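Local structure of tapirin (Caldicellulosiruptor hydrothermalis, 6N2C) at residues G278-S283 with D296-R301; F316-I321 with D338-N343; V472-D477 with L486-Q491. The protein probably binds cellulose through its beta-helical C-terminal domain, a zinc-containing module likely to help this thermophilic bacterium adhere to plant biomass. All blocks are in the same frame, centred on the assembly; numbering follows the deposited sequence.

Contact 1: G278-S283 with D296-R301; sequences GTISLS and DTLDIR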
# COMPACT_ATOMS: atom_id res chain seq x y z
N GLY A 278 6.12 7.25 1.64
CA GLY A 278 5.37 8.53 1.45
C GLY A 278 4.06 8.54 2.21
O GLY A 278 3.86 7.90 3.24
N THR A 279 3.13 9.29 1.66
CA THR A 279 1.84 9.51 2.30
C THR A 279 0.79 8.61 1.69
O THR A 279 0.72 8.50 0.47
CB THR A 279 1.46 10.99 2.14
OG1 THR A 279 2.38 11.79 2.87
CG2 THR A 279 0.13 11.29 2.68
N ILE A 280 -0.02 8.00 2.53
CA ILE A 280 -1.16 7.24 2.18
C ILE A 280 -2.34 8.10 2.49
O ILE A 280 -2.52 8.47 3.66
CB ILE A 280 -1.26 5.88 2.96
CG1 ILE A 280 -0.02 5.02 2.62
CG2 ILE A 280 -2.59 5.18 2.60
CD1 ILE A 280 -0.05 3.69 3.40
N SER A 281 -3.06 8.50 1.47
CA SER A 281 -4.13 9.52 1.63
C SER A 281 -5.48 9.09 1.13
O SER A 281 -5.61 8.82 -0.09
CB SER A 281 -3.66 10.82 0.93
OG SER A 281 -4.74 11.78 0.95
N LEU A 282 -6.50 9.03 2.04
CA LEU A 282 -7.83 8.58 1.66
C LEU A 282 -8.70 9.75 1.10
O LEU A 282 -8.38 10.94 1.37
CB LEU A 282 -8.57 7.82 2.78
CG LEU A 282 -8.03 6.37 2.94
CD1 LEU A 282 -6.59 6.33 3.52
CD2 LEU A 282 -8.96 5.69 3.89
N SER A 283 -9.66 9.43 0.28
CA SER A 283 -10.53 10.41 -0.42
C SER A 283 -11.94 10.54 0.11
O SER A 283 -12.60 11.57 -0.15
CB SER A 283 -10.58 10.21 -1.96
OG SER A 283 -11.27 9.03 -2.34
N ASP A 296 5.12 7.07 5.89
CA ASP A 296 5.51 8.31 6.54
C ASP A 296 4.28 8.94 7.23
O ASP A 296 4.33 9.27 8.42
CB ASP A 296 6.09 9.28 5.58
CG ASP A 296 6.38 10.64 6.18
OD1 ASP A 296 7.22 10.78 7.08
OD2 ASP A 296 5.70 11.59 5.75
N THR A 297 3.26 9.15 6.46
CA THR A 297 2.09 9.85 6.91
C THR A 297 0.89 9.03 6.47
O THR A 297 0.78 8.61 5.32
CB THR A 297 1.99 11.23 6.30
OG1 THR A 297 3.02 12.08 6.79
CG2 THR A 297 0.63 11.90 6.59
N LEU A 298 -0.04 8.77 7.38
CA LEU A 298 -1.35 8.20 7.04
C LEU A 298 -2.48 9.25 7.27
O LEU A 298 -2.64 9.67 8.40
CB LEU A 298 -1.64 6.95 7.87
CG LEU A 298 -3.02 6.27 7.70
CD1 LEU A 298 -3.33 5.99 6.26
CD2 LEU A 298 -3.08 4.99 8.53
N ASP A 299 -3.10 9.68 6.18
CA ASP A 299 -4.15 10.76 6.16
C ASP A 299 -5.53 10.16 6.00
O ASP A 299 -5.85 9.56 4.96
CB ASP A 299 -3.84 11.79 5.06
CG ASP A 299 -2.82 12.84 5.48
OD1 ASP A 299 -2.63 13.09 6.67
OD2 ASP A 299 -2.23 13.48 4.59
N ILE A 300 -6.32 10.22 7.06
CA ILE A 300 -7.70 9.88 7.01
C ILE A 300 -8.49 11.18 7.26
O ILE A 300 -9.00 11.40 8.38
CB ILE A 300 -8.09 8.79 7.99
CG1 ILE A 300 -7.15 7.59 7.88
CG2 ILE A 300 -9.53 8.31 7.78
CD1 ILE A 300 -7.37 6.62 8.99
N ARG A 301 -8.49 12.02 6.26
CA ARG A 301 -9.00 13.40 6.47
C ARG A 301 -10.12 13.80 5.50
O ARG A 301 -11.03 14.49 5.91
CB ARG A 301 -7.91 14.39 6.23
CG ARG A 301 -6.77 14.24 7.19
CD ARG A 301 -5.85 15.47 7.21
NE ARG A 301 -5.05 15.58 6.06
CZ ARG A 301 -4.14 16.53 5.84
NH1 ARG A 301 -3.91 17.48 6.74
NH2 ARG A 301 -3.45 16.54 4.73
O HOH W 1 5.16 11.58 3.09
O HOH W 2 -3.19 13.92 2.12
O HOH W 3 -7.39 12.21 3.65

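Contact 2: F316-I321 with D338-N343; sequences FNKLNI and DIEIRN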
# COMPACT_ATOMS: atom_id res chain seq x y z
N PHE A 316 4.22 4.83 11.69
CA PHE A 316 4.10 6.06 10.90
C PHE A 316 4.83 7.21 11.57
O PHE A 316 5.10 7.15 12.79
CB PHE A 316 2.57 6.50 10.74
CG PHE A 316 1.87 6.56 12.08
CD1 PHE A 316 2.00 7.66 12.90
CD2 PHE A 316 1.28 5.40 12.56
CE1 PHE A 316 1.42 7.65 14.17
CE2 PHE A 316 0.72 5.39 13.82
CZ PHE A 316 0.79 6.50 14.61
N ASN A 317 5.19 8.22 10.79
CA ASN A 317 5.66 9.44 11.38
C ASN A 317 4.48 10.37 11.78
O ASN A 317 4.62 11.18 12.75
CB ASN A 317 6.67 10.15 10.46
CG ASN A 317 7.96 9.40 10.38
OD1 ASN A 317 8.43 8.86 11.41
ND2 ASN A 317 8.50 9.25 9.16
N LYS A 318 3.43 10.37 10.97
CA LYS A 318 2.22 11.21 11.22
C LYS A 318 0.96 10.42 10.86
O LYS A 318 0.89 9.74 9.82
CB LYS A 318 2.23 12.54 10.48
CG LYS A 318 1.08 13.46 10.89
CD LYS A 318 1.20 13.95 12.34
CE LYS A 318 -0.08 14.52 12.91
NZ LYS A 318 -0.33 15.88 12.26
N LEU A 319 -0.02 10.42 11.78
CA LEU A 319 -1.32 9.85 11.55
C LEU A 319 -2.33 11.03 11.81
O LEU A 319 -2.36 11.56 12.90
CB LEU A 319 -1.56 8.73 12.57
CG LEU A 319 -2.97 8.16 12.63
CD1 LEU A 319 -3.52 7.70 11.28
CD2 LEU A 319 -3.04 7.09 13.65
N ASN A 320 -3.07 11.40 10.80
CA ASN A 320 -4.15 12.42 10.88
C ASN A 320 -5.45 11.72 10.73
O ASN A 320 -5.72 11.12 9.67
CB ASN A 320 -3.97 13.45 9.76
CG ASN A 320 -2.80 14.30 9.96
OD1 ASN A 320 -2.64 14.84 11.07
ND2 ASN A 320 -1.90 14.41 8.95
N ILE A 321 -6.27 11.70 11.76
CA ILE A 321 -7.63 11.17 11.66
C ILE A 321 -8.62 12.38 11.88
O ILE A 321 -8.78 12.82 13.01
CB ILE A 321 -7.93 10.07 12.66
CG1 ILE A 321 -6.83 9.00 12.67
CG2 ILE A 321 -9.30 9.47 12.37
CD1 ILE A 321 -6.96 8.00 13.80
N ASP A 338 3.57 11.17 15.44
CA ASP A 338 2.55 12.00 16.05
C ASP A 338 1.19 11.60 15.51
O ASP A 338 1.03 11.21 14.33
CB ASP A 338 2.83 13.50 15.71
CG ASP A 338 4.12 14.02 16.29
OD1 ASP A 338 4.65 13.50 17.30
OD2 ASP A 338 4.57 15.03 15.75
N ILE A 339 0.20 11.75 16.38
CA ILE A 339 -1.14 11.41 16.08
C ILE A 339 -2.00 12.65 16.32
O ILE A 339 -1.86 13.28 17.39
CB ILE A 339 -1.61 10.36 17.00
CG1 ILE A 339 -0.81 9.05 16.87
CG2 ILE A 339 -3.06 10.00 16.69
CD1 ILE A 339 -1.35 7.87 17.71
N GLU A 340 -2.85 13.02 15.35
CA GLU A 340 -3.69 14.21 15.53
C GLU A 340 -5.11 13.81 15.12
O GLU A 340 -5.33 13.35 13.98
CB GLU A 340 -3.11 15.38 14.73
CG GLU A 340 -4.00 16.62 14.78
CD GLU A 340 -3.43 17.75 13.92
OE1 GLU A 340 -2.27 17.65 13.41
OE2 GLU A 340 -4.10 18.76 13.81
N ILE A 341 -6.08 13.94 16.04
CA ILE A 341 -7.45 13.61 15.77
C ILE A 341 -8.22 14.92 15.93
O ILE A 341 -8.13 15.55 16.98
CB ILE A 341 -7.96 12.57 16.78
CG1 ILE A 341 -6.99 11.35 16.81
CG2 ILE A 341 -9.37 12.14 16.53
CD1 ILE A 341 -7.36 10.29 17.77
N ARG A 342 -8.88 15.35 14.85
CA ARG A 342 -9.66 16.58 14.93
C ARG A 342 -10.91 16.43 14.10
O ARG A 342 -11.23 15.35 13.59
CB ARG A 342 -8.80 17.74 14.51
CG ARG A 342 -8.44 17.81 13.08
CD ARG A 342 -7.88 19.21 12.74
NE ARG A 342 -6.75 19.58 13.56
CZ ARG A 342 -6.66 20.64 14.41
NH1 ARG A 342 -5.54 20.78 15.10
NH2 ARG A 342 -7.63 21.56 14.61
N ASN A 343 -11.74 17.48 14.11
CA ASN A 343 -13.06 17.40 13.41
C ASN A 343 -13.80 16.14 13.81
O ASN A 343 -13.99 15.89 14.97
CB ASN A 343 -12.82 17.56 11.89
CG ASN A 343 -12.12 18.87 11.56
OD1 ASN A 343 -12.22 19.81 12.33
ND2 ASN A 343 -11.40 18.92 10.46

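Contact 3: V472-D477 with L486-Q491; sequences VEDKKD and LVSTGQ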
# COMPACT_ATOMS: atom_id res chain seq x y z
N VAL A 472 19.84 -6.71 -27.36
CA VAL A 472 20.65 -6.10 -28.45
C VAL A 472 20.21 -6.57 -29.82
O VAL A 472 20.75 -6.12 -30.82
CB VAL A 472 22.17 -6.32 -28.19
CG1 VAL A 472 22.52 -5.72 -26.85
CG2 VAL A 472 22.55 -7.80 -28.24
N GLU A 473 19.26 -7.51 -29.85
CA GLU A 473 18.68 -8.06 -31.09
C GLU A 473 17.20 -8.24 -30.88
O GLU A 473 16.75 -8.46 -29.75
CB GLU A 473 19.33 -9.43 -31.45
CG GLU A 473 18.84 -10.69 -30.73
CD GLU A 473 19.42 -12.01 -31.31
OE1 GLU A 473 20.29 -11.93 -32.24
OE2 GLU A 473 19.02 -13.12 -30.84
N ASP A 474 16.44 -8.19 -31.97
CA ASP A 474 15.07 -8.61 -31.90
C ASP A 474 14.95 -10.16 -31.99
O ASP A 474 15.78 -10.83 -32.67
CB ASP A 474 14.25 -8.04 -33.06
CG ASP A 474 14.13 -6.54 -33.02
OD1 ASP A 474 14.39 -5.89 -31.96
OD2 ASP A 474 13.69 -5.98 -34.04
N LYS A 475 13.95 -10.74 -31.30
CA LYS A 475 13.70 -12.20 -31.40
C LYS A 475 12.21 -12.29 -31.60
O LYS A 475 11.43 -12.02 -30.67
CB LYS A 475 14.19 -12.90 -30.19
CG LYS A 475 14.08 -14.42 -30.14
CD LYS A 475 14.94 -15.07 -31.24
CE LYS A 475 15.06 -16.54 -30.95
NZ LYS A 475 15.77 -17.15 -32.11
N LYS A 476 11.77 -12.71 -32.80
CA LYS A 476 10.38 -12.72 -33.16
C LYS A 476 9.77 -14.12 -33.55
O LYS A 476 8.59 -14.19 -33.86
CB LYS A 476 10.18 -11.86 -34.39
CG LYS A 476 10.57 -10.38 -34.22
CD LYS A 476 10.06 -9.59 -35.45
CE LYS A 476 10.14 -8.08 -35.25
NZ LYS A 476 9.92 -7.35 -36.53
N ASP A 477 10.53 -15.18 -33.38
CA ASP A 477 10.08 -16.51 -33.85
C ASP A 477 9.75 -17.50 -32.74
O ASP A 477 9.59 -18.71 -33.04
CB ASP A 477 11.06 -17.05 -34.86
CG ASP A 477 12.47 -17.29 -34.32
OD1 ASP A 477 12.80 -16.98 -33.17
OD2 ASP A 477 13.24 -17.91 -35.06
N LEU A 486 7.47 -11.59 -28.50
CA LEU A 486 8.30 -10.58 -29.10
C LEU A 486 9.29 -10.11 -28.06
O LEU A 486 8.91 -9.68 -26.95
CB LEU A 486 7.42 -9.43 -29.63
CG LEU A 486 8.14 -8.14 -30.06
CD1 LEU A 486 9.02 -8.46 -31.26
CD2 LEU A 486 7.23 -6.93 -30.22
N VAL A 487 10.60 -10.14 -28.45
CA VAL A 487 11.70 -9.55 -27.73
C VAL A 487 12.18 -8.45 -28.68
O VAL A 487 12.60 -8.79 -29.77
CB VAL A 487 12.85 -10.49 -27.33
CG1 VAL A 487 13.81 -9.81 -26.34
CG2 VAL A 487 12.31 -11.78 -26.63
N SER A 488 12.03 -7.17 -28.23
CA SER A 488 12.20 -6.04 -29.11
C SER A 488 13.21 -5.05 -28.60
O SER A 488 13.17 -4.69 -27.43
CB SER A 488 10.88 -5.36 -29.33
OG SER A 488 11.02 -4.28 -30.30
N THR A 489 14.07 -4.56 -29.52
CA THR A 489 15.00 -3.47 -29.22
C THR A 489 14.22 -2.16 -29.25
O THR A 489 14.75 -1.13 -28.76
CB THR A 489 16.17 -3.37 -30.22
OG1 THR A 489 15.61 -3.22 -31.52
CG2 THR A 489 17.08 -4.56 -30.20
N GLY A 490 13.01 -2.12 -29.79
CA GLY A 490 12.26 -0.90 -29.91
C GLY A 490 12.61 -0.07 -31.16
O GLY A 490 12.10 1.00 -31.31
N GLN A 491 13.47 -0.55 -32.03
CA GLN A 491 13.80 0.21 -33.24
C GLN A 491 12.61 0.25 -34.19
O GLN A 491 12.29 1.31 -34.75
CB GLN A 491 15.04 -0.37 -33.92
CG GLN A 491 16.28 -0.18 -33.06
CD GLN A 491 17.39 -1.17 -33.39
OE1 GLN A 491 17.53 -1.62 -34.54
NE2 GLN A 491 18.20 -1.48 -32.39
O HOH W 4 12.65 -3.22 -32.89

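Contact 1: G278-S283 with D296-R301
Ile280 and Leu298 pair in parallel register on strands 279-281 and 297-300, whose axes lie 4.8 Å apart at 12°, and Ile280 N gives a nearly straight bond to Thr297 O (3.0 Å). The ladder continues as Ile280 O accepts from Asp299 N and Asp299 O from Leu282 N, while at the start Asp296 N reaches Gly278 O by a more bent bond (138° at the hydrogen). Thr279 and Thr297 stand side by side, pointing the same way, with Thr279 OG1 3.5 Å from Thr297 CB. Thr279 holds OG1 beside its backbone N (chi1 -66°), which sends CG2 over to Asp299 OD2 (3.7 Å). One water joins Thr279 OG1 to Asp296 OD2, to which it donates; another donates to Asp299 OD2 and bonds with Ser281 OG. These strands belong to successive rungs of a right-handed parallel beta-helix, and the threonines, Ser281 and Asp299 form a polar patch on one face of its wall. Replacing Thr279 with an alanine would probably leave the Asp296 water without one of its anchors and open a gap beside Thr297. Asp299 is held at both oxygens: OD2 also meets Arg301 NH2 in a salt bridge (3.3 Å), and OD1 takes a hydrogen bond from Asn320 ND2 on the next rung. On the other face, Leu298 CD1 packs against Ile280 CG2 (3.8 Å) and, more loosely, Leu282 CD1 (4.3 Å), within an interior that Met326 and Val308 help to fill.

Contact 2: F316-I321 with D338-N343
Lys318 and Glu340 form a salt bridge across two neighbouring rungs of the parallel beta-helix, strands 318-321 and 338-341. The lysine leaves with CG anti to its backbone N (chi1 -173°), then bends at chi2 and chi4, which lays CD against Asp338 CB (3.8 Å) and CE over Glu340 CB. Lys318 NZ thereby reaches Glu340 OE1 on the anti side (2.9 Å) and also donates to Asn320 OD1. Glu340 runs extended beyond CG, and its other oxygen, OE2, is gripped by Arg342 NE and NH1 from opposite faces of the carboxylate plane, completing a salt-bridge network. The amide of Asn320 stands 80° from that carboxylate, with Asn320 ND2 bonded to Asp299 on the preceding rung. Backbone bonds run the length of the pair, from Asp338 N to Asn317 O at the start to Arg342 N and Ile321 O at the far end. On the interior face, Phe316 places CG between its backbone N and carbonyl carbon (chi1 52°), turning the ring across Ile339 at about a right angle. Leu319 CB sits over one face of this ring, offset toward the rim, and Phe316 CZ touches Ile339 CG1 at 3.8 Å.

Contact 3: V472-D477 with L486-Q491
Lys475 and Val487 make a single antiparallel bridge, a hydrogen-bonded pair that lays the loop 472-477 along strand 483-488, an outermost strand near one end of the beta-helix. Both backbone bonds are short and fairly straight: Lys475 N to Val487 O at 2.8 Å and Val487 N to Lys475 O at 3.0 Å. The tight part gathers round this bridge and Asp474. Asp474 OD1 accepts twice from Thr489: its backbone N comes in nearly along the C-O axis (2.8 Å), and OG1 donates on the syn side, 28° out of the carboxylate plane (3.0 Å). The threonine can use both donors because OG1 lies between its own N and carbonyl carbon (chi1 57°), while CG2 is left to pack on Glu473 N at 3.7 Å. Next to it, Ser488 OG accepts from Gly490 N in an ST turn and bonds to Asp495 of helix 494-500, two bonds that meet where the chain leaves the strand. Val487 faces helix 557-565, where Leu559 and Leu563 pack on its side chain.

The solvent side is looser. Glu473 and Lys476 are exposed; Lys476 lies extended alongside Leu486, with Lys476 CG 3.9 Å from Leu486 CD1. Lys475 turns its chain away from the strand by a bend at chi2 (63°), and of its side chain CB is the part that meets Val487, at CB and CG2. At the far tip of that side chain, Lys475 NZ forms a weak salt bridge with Asp477 OD1, 3.2 Å away.

How the contacts relate
Contacts 1 and 2 are consecutive stretches of the same parallel wall of the beta-helix: strands 297-300 and 318-321 are neighbours, and Asp296 O and Asn317 N probably hydrogen-bond between them (2.7 Å). Each combines a buried apolar face with a polar outer one, but waters link the polar side chains across the strands in contact 1, whereas in contact 2 a salt bridge crosses directly. Contact 3 is far away, its centre about 51 Å from that of contact 2 and on the opposite side of the chain's centre. It is a partly exposed edge where a loop meets a strand antiparallel through one bridge, and Asp474 accepts two of the four hydrogen bonds.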